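Local coordinates for lipase (Photobacterium sp. M37, PDB 2ORY), which probably hydrolyses the ester bonds of triacylglycerols as a cold-adapted alpha/beta-hydrolase lipase, at residues Asn29-Leu34 with Ser143-Glu148; Val54-Ala59 with Met73-Lys78. All blocks are in the same frame, centred on the assembly; numbering follows the deposited sequence.

Contact 1 (Asn29-Leu34 with Ser143-Glu148); sequences NAELIL and SHIPGE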
loop_
_atom_site.group_PDB
_atom_site.type_symbol
_atom_site.label_atom_id
_atom_site.label_comp_id
_atom_site.label_asym_id
_atom_site.label_seq_id
_atom_site.Cartn_x
_atom_site.Cartn_y
_atom_site.Cartn_z
ATOM N N ASN A 29 -19.947 -2.772 4.997
ATOM C CA ASN A 29 -20.294 -1.368 5.154
ATOM C C ASN A 29 -19.320 -0.326 4.634
ATOM O O ASN A 29 -18.550 0.275 5.387
ATOM C CB ASN A 29 -20.594 -1.064 6.608
ATOM C CG ASN A 29 -21.864 -0.278 6.766
ATOM O OD1 ASN A 29 -22.926 -0.714 6.318
ATOM N ND2 ASN A 29 -21.774 0.888 7.394
ATOM N N ALA A 30 -19.382 -0.102 3.333
ATOM C CA ALA A 30 -18.547 0.896 2.704
ATOM C C ALA A 30 -19.173 2.218 3.137
ATOM O O ALA A 30 -18.534 3.268 3.137
ATOM C CB ALA A 30 -18.605 0.738 1.177
ATOM N N GLU A 31 -20.439 2.135 3.532
ATOM C CA GLU A 31 -21.211 3.287 3.974
ATOM C C GLU A 31 -20.619 3.902 5.233
ATOM O O GLU A 31 -20.525 5.115 5.354
ATOM C CB GLU A 31 -22.651 2.855 4.229
ATOM C CG GLU A 31 -23.212 1.975 3.121
ATOM C CD GLU A 31 -24.526 1.314 3.496
ATOM O OE1 GLU A 31 -24.566 0.606 4.530
ATOM O OE2 GLU A 31 -25.514 1.497 2.752
ATOM N N LEU A 32 -20.231 3.061 6.179
ATOM C CA LEU A 32 -19.632 3.548 7.414
ATOM C C LEU A 32 -18.305 4.235 7.105
ATOM O O LEU A 32 -17.978 5.269 7.686
ATOM C CB LEU A 32 -19.392 2.377 8.375
ATOM C CG LEU A 32 -18.679 2.664 9.706
ATOM C CD1 LEU A 32 -19.070 1.602 10.733
ATOM C CD2 LEU A 32 -17.161 2.690 9.510
ATOM N N ILE A 33 -17.533 3.637 6.200
ATOM C CA ILE A 33 -16.229 4.183 5.812
ATOM C C ILE A 33 -16.401 5.513 5.093
ATOM O O ILE A 33 -15.745 6.500 5.433
ATOM C CB ILE A 33 -15.454 3.214 4.878
ATOM C CG1 ILE A 33 -15.116 1.923 5.630
ATOM C CG2 ILE A 33 -14.158 3.869 4.395
ATOM C CD1 ILE A 33 -14.440 0.884 4.760
ATOM N N LEU A 34 -17.285 5.528 4.097
ATOM C CA LEU A 34 -17.545 6.738 3.329
ATOM C C LEU A 34 -17.851 7.901 4.271
ATOM O O LEU A 34 -17.283 8.981 4.138
ATOM C CB LEU A 34 -18.717 6.526 2.360
ATOM C CG LEU A 34 -19.123 7.772 1.552
ATOM C CD1 LEU A 34 -17.962 8.212 0.667
ATOM C CD2 LEU A 34 -20.354 7.476 0.712
ATOM N N SER A 143 -24.538 0.190 -4.278
ATOM C CA SER A 143 -25.558 1.225 -4.386
ATOM C C SER A 143 -25.366 2.337 -3.359
ATOM O O SER A 143 -24.998 2.081 -2.212
ATOM C CB SER A 143 -26.948 0.596 -4.199
ATOM O OG SER A 143 -27.974 1.579 -4.132
ATOM N N HIS A 144 -25.615 3.570 -3.797
ATOM C CA HIS A 144 -25.531 4.768 -2.952
ATOM C C HIS A 144 -24.119 5.179 -2.622
ATOM O O HIS A 144 -23.897 6.120 -1.854
ATOM C CB HIS A 144 -26.317 4.558 -1.659
ATOM C CG HIS A 144 -27.758 4.216 -1.885
ATOM N ND1 HIS A 144 -28.566 3.705 -0.893
ATOM C CD2 HIS A 144 -28.529 4.296 -2.996
ATOM C CE1 HIS A 144 -29.772 3.481 -1.383
ATOM N NE2 HIS A 144 -29.777 3.831 -2.656
ATOM N N ILE A 145 -23.168 4.458 -3.199
ATOM C CA ILE A 145 -21.754 4.748 -2.999
ATOM C C ILE A 145 -21.245 5.387 -4.288
ATOM O O ILE A 145 -21.571 4.939 -5.396
ATOM C CB ILE A 145 -20.927 3.453 -2.721
ATOM C CG1 ILE A 145 -21.477 2.706 -1.489
ATOM C CG2 ILE A 145 -19.450 3.810 -2.539
ATOM C CD1 ILE A 145 -21.408 3.496 -0.157
ATOM N N PRO A 146 -20.461 6.465 -4.172
ATOM C CA PRO A 146 -19.991 7.044 -5.438
ATOM C C PRO A 146 -19.316 6.006 -6.340
ATOM O O PRO A 146 -18.652 5.074 -5.860
ATOM C CB PRO A 146 -19.040 8.168 -4.997
ATOM C CG PRO A 146 -18.804 7.941 -3.521
ATOM C CD PRO A 146 -20.052 7.271 -3.013
ATOM N N GLY A 147 -19.510 6.168 -7.646
ATOM C CA GLY A 147 -18.926 5.260 -8.619
ATOM C C GLY A 147 -19.680 3.948 -8.699
ATOM O O GLY A 147 -19.193 2.960 -9.249
ATOM N N GLU A 148 -20.884 3.959 -8.143
ATOM C CA GLU A 148 -21.761 2.797 -8.095
ATOM C C GLU A 148 -21.770 1.944 -9.374
ATOM O O GLU A 148 -21.990 2.451 -10.480
ATOM C CB GLU A 148 -23.177 3.276 -7.767
ATOM C CG GLU A 148 -24.218 2.189 -7.650
ATOM C CD GLU A 148 -25.642 2.741 -7.656
ATOM O OE1 GLU A 148 -25.928 3.694 -6.904
ATOM O OE2 GLU A 148 -26.485 2.213 -8.409
#

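Contact 2 (Val54-Ala59 with Met73-Lys78); sequences VVWGPA and MYVIQK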
loop_
_atom_site.group_PDB
_atom_site.type_symbol
_atom_site.label_atom_id
_atom_site.label_comp_id
_atom_site.label_asym_id
_atom_site.label_seq_id
_atom_site.Cartn_x
_atom_site.Cartn_y
_atom_site.Cartn_z
ATOM N N VAL A 54 -14.855 12.480 -2.657
ATOM C CA VAL A 54 -14.712 11.052 -2.918
ATOM C C VAL A 54 -15.616 10.833 -4.121
ATOM O O VAL A 54 -16.816 11.028 -4.021
ATOM C CB VAL A 54 -15.207 10.209 -1.720
ATOM C CG1 VAL A 54 -15.113 8.714 -2.051
ATOM C CG2 VAL A 54 -14.377 10.537 -0.481
ATOM N N VAL A 55 -15.034 10.459 -5.256
ATOM C CA VAL A 55 -15.793 10.251 -6.483
ATOM C C VAL A 55 -15.919 8.785 -6.923
ATOM O O VAL A 55 -16.617 8.475 -7.889
ATOM C CB VAL A 55 -15.189 11.091 -7.628
ATOM C CG1 VAL A 55 -15.389 12.586 -7.325
ATOM C CG2 VAL A 55 -13.700 10.801 -7.768
ATOM N N TRP A 56 -15.233 7.877 -6.236
ATOM C CA TRP A 56 -15.366 6.460 -6.563
ATOM C C TRP A 56 -15.024 5.656 -5.331
ATOM O O TRP A 56 -13.949 5.819 -4.753
ATOM C CB TRP A 56 -14.442 6.035 -7.694
ATOM C CG TRP A 56 -14.712 4.611 -8.104
ATOM C CD1 TRP A 56 -15.552 4.196 -9.090
ATOM C CD2 TRP A 56 -14.100 3.424 -7.574
ATOM N NE1 TRP A 56 -15.494 2.832 -9.226
ATOM C CE2 TRP A 56 -14.612 2.331 -8.308
ATOM C CE3 TRP A 56 -13.168 3.181 -6.553
ATOM C CZ2 TRP A 56 -14.222 1.005 -8.059
ATOM C CZ3 TRP A 56 -12.775 1.852 -6.301
ATOM C CH2 TRP A 56 -13.305 0.785 -7.055
ATOM N N GLY A 57 -15.942 4.783 -4.934
ATOM C CA GLY A 57 -15.724 3.984 -3.746
ATOM C C GLY A 57 -16.172 4.766 -2.524
ATOM O O GLY A 57 -16.818 5.808 -2.657
ATOM N N PRO A 58 -15.844 4.287 -1.314
ATOM C CA PRO A 58 -15.062 3.051 -1.149
ATOM C C PRO A 58 -15.681 1.727 -1.628
ATOM O O PRO A 58 -16.848 1.430 -1.356
ATOM C CB PRO A 58 -14.751 3.034 0.351
ATOM C CG PRO A 58 -15.911 3.758 0.963
ATOM C CD PRO A 58 -16.169 4.896 -0.011
ATOM N N ALA A 59 -14.890 0.965 -2.381
ATOM C CA ALA A 59 -15.281 -0.359 -2.853
ATOM C C ALA A 59 -14.525 -1.296 -1.903
ATOM O O ALA A 59 -13.287 -1.261 -1.819
ATOM C CB ALA A 59 -14.817 -0.583 -4.276
ATOM N N MET A 73 -10.497 0.169 -1.921
ATOM C CA MET A 73 -9.951 1.169 -2.825
ATOM C C MET A 73 -10.990 2.252 -3.074
ATOM O O MET A 73 -12.195 1.966 -3.136
ATOM C CB MET A 73 -9.525 0.527 -4.157
ATOM C CG MET A 73 -8.999 1.517 -5.216
ATOM S SD MET A 73 -8.230 0.655 -6.560
ATOM C CE MET A 73 -9.672 -0.211 -7.268
ATOM N N TYR A 74 -10.523 3.495 -3.153
ATOM C CA TYR A 74 -11.387 4.633 -3.450
ATOM C C TYR A 74 -10.573 5.651 -4.249
ATOM O O TYR A 74 -9.336 5.542 -4.355
ATOM C CB TYR A 74 -11.966 5.268 -2.165
ATOM C CG TYR A 74 -10.965 5.929 -1.233
ATOM C CD1 TYR A 74 -10.841 7.307 -1.183
ATOM C CD2 TYR A 74 -10.113 5.168 -0.435
ATOM C CE1 TYR A 74 -9.884 7.917 -0.367
ATOM C CE2 TYR A 74 -9.147 5.765 0.382
ATOM C CZ TYR A 74 -9.036 7.141 0.407
ATOM O OH TYR A 74 -8.051 7.741 1.155
ATOM N N VAL A 75 -11.279 6.609 -4.845
ATOM C CA VAL A 75 -10.651 7.667 -5.628
ATOM C C VAL A 75 -11.126 9.045 -5.135
ATOM O O VAL A 75 -12.327 9.284 -5.026
ATOM C CB VAL A 75 -11.006 7.531 -7.126
ATOM C CG1 VAL A 75 -10.235 8.557 -7.932
ATOM C CG2 VAL A 75 -10.705 6.119 -7.617
ATOM N N ILE A 76 -10.181 9.935 -4.824
ATOM C CA ILE A 76 -10.507 11.293 -4.364
ATOM C C ILE A 76 -10.162 12.233 -5.514
ATOM O O ILE A 76 -9.118 12.086 -6.144
ATOM C CB ILE A 76 -9.642 11.767 -3.155
ATOM C CG1 ILE A 76 -9.554 10.678 -2.090
ATOM C CG2 ILE A 76 -10.216 13.033 -2.560
ATOM C CD1 ILE A 76 -8.434 9.677 -2.381
ATOM N N GLN A 77 -11.032 13.195 -5.775
ATOM C CA GLN A 77 -10.790 14.164 -6.830
ATOM C C GLN A 77 -10.703 15.554 -6.213
ATOM O O GLN A 77 -11.552 15.933 -5.407
ATOM C CB GLN A 77 -11.927 14.139 -7.857
ATOM C CG GLN A 77 -11.796 15.208 -8.939
ATOM C CD GLN A 77 -12.948 15.205 -9.934
ATOM O OE1 GLN A 77 -12.900 15.895 -10.953
ATOM N NE2 GLN A 77 -13.990 14.435 -9.641
ATOM N N LYS A 78 -9.672 16.303 -6.581
ATOM C CA LYS A 78 -9.511 17.664 -6.084
ATOM C C LYS A 78 -10.535 18.572 -6.774
ATOM O O LYS A 78 -10.530 18.684 -8.000
ATOM C CB LYS A 78 -8.095 18.166 -6.379
ATOM C CG LYS A 78 -7.955 19.686 -6.338
ATOM C CD LYS A 78 -6.983 20.156 -5.274
ATOM C CE LYS A 78 -5.557 19.750 -5.595
ATOM N NZ LYS A 78 -4.589 20.371 -4.646
#

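Contact 1 (Asn29-Leu34 with Ser143-Glu148)
Ile145 reaches from a loop to the start of helix 30-43, where Ala30, Glu31 and Leu34 receive it; the loop links helices 127-138 and 152-160 of the alpha/beta-hydrolase fold and makes a type II beta turn from Ile145 to Glu148. The contact is apolar and no hydrogen bond crosses it. Ile145 does most of the work through one atom, CD1. CG1 is anti to the carbonyl carbon (chi1 -58°), which sends the longer branch out to the helix, and CD1 ends 4.2 Å from Ala30 CB and 4.0 Å from Glu31 CG. The two longer side chains, Glu31 and Ile145, cross at about a right angle, the glutamate side chain touching through its CG. Leu34, one turn on from Ala30, also packs on Ile145 through CD2. Leu34 and Pro146 meet tip to tip, Leu34 CD2 standing 3.7 Å from Pro146 CD. Ala30, Ile33 and Leu34 also rest on strand 52-63, so the helix turn packs on loop and sheet edge together. The backbone of Pro146 is hydrogen-bonded to Gly57 of that strand. Within the loop, Glu148 OE1 accepts the backbone N-H of His144 at 3.1 Å, the donor lying above the carboxylate plane, and so ties the residue before the turn to its last residue.

Contact 2 (Val54-Ala59 with Met73-Lys78)
Trp56 lies against Met73, Tyr74 and Val75 of the neighbouring strand, and its side chain can be followed outward. CB packs on Val75 CG2 at 3.7 Å. CG is anti to the backbone N (chi1 -174°), which lays the indole along the partner strand towards Met73. CE3 comes next, near Tyr74 CA, which sits at the ring edge; CZ3 is 3.2 Å from Met73 O, approached obliquely. At the far end CH2 meets Met73 CE at 3.8 Å, the thioether chain bending at chi3 (66°) to bring its methyl there. NE1 is hydrogen-bonded to the backbone O of Lys150, and the indole also meets the ring of Phe155. In the backbone, Val75 O takes the N-H of Val55 at 3.0 Å and a weak bond from Trp56 N, while Trp56 O accepts Val75 N at 2.8 Å. Val55 and Trp56 both facing Val75 form a classic beta bulge. The register slips by one residue again between Trp56 and Ala59, where a cis peptide precedes Pro58. Beyond it, Ala59 N gives Met73 O an almost straight bond (179°), and Met73 N returns one to Ala59 O. This is the twice-bulged antiparallel hairpin of strands 52-63 and 66-78 at the edge of the lipase's central sheet.

Overall arrangement
Both contacts are largely buried and share the edge strand 52-63, with centres about 10 Å apart; contact 2 is nested in the chain loop that contact 1 closes. Their chemistry follows their place. Contact 2 joins two sheet strands through backbone hydrogen bonds backed by apolar side chains, whereas contact 1 sets a helix against a loop by apolar touching alone and has an exposed fringe at Glu31. The loop of 143-148 meets the irregular part of the edge strand directly: Pro146 O lies 2.9 Å from Gly57 N, probably hydrogen-bonded, and Gly147 CA packs on Trp56 CD1. From the helix, Ala30 CB reaches Pro58 O.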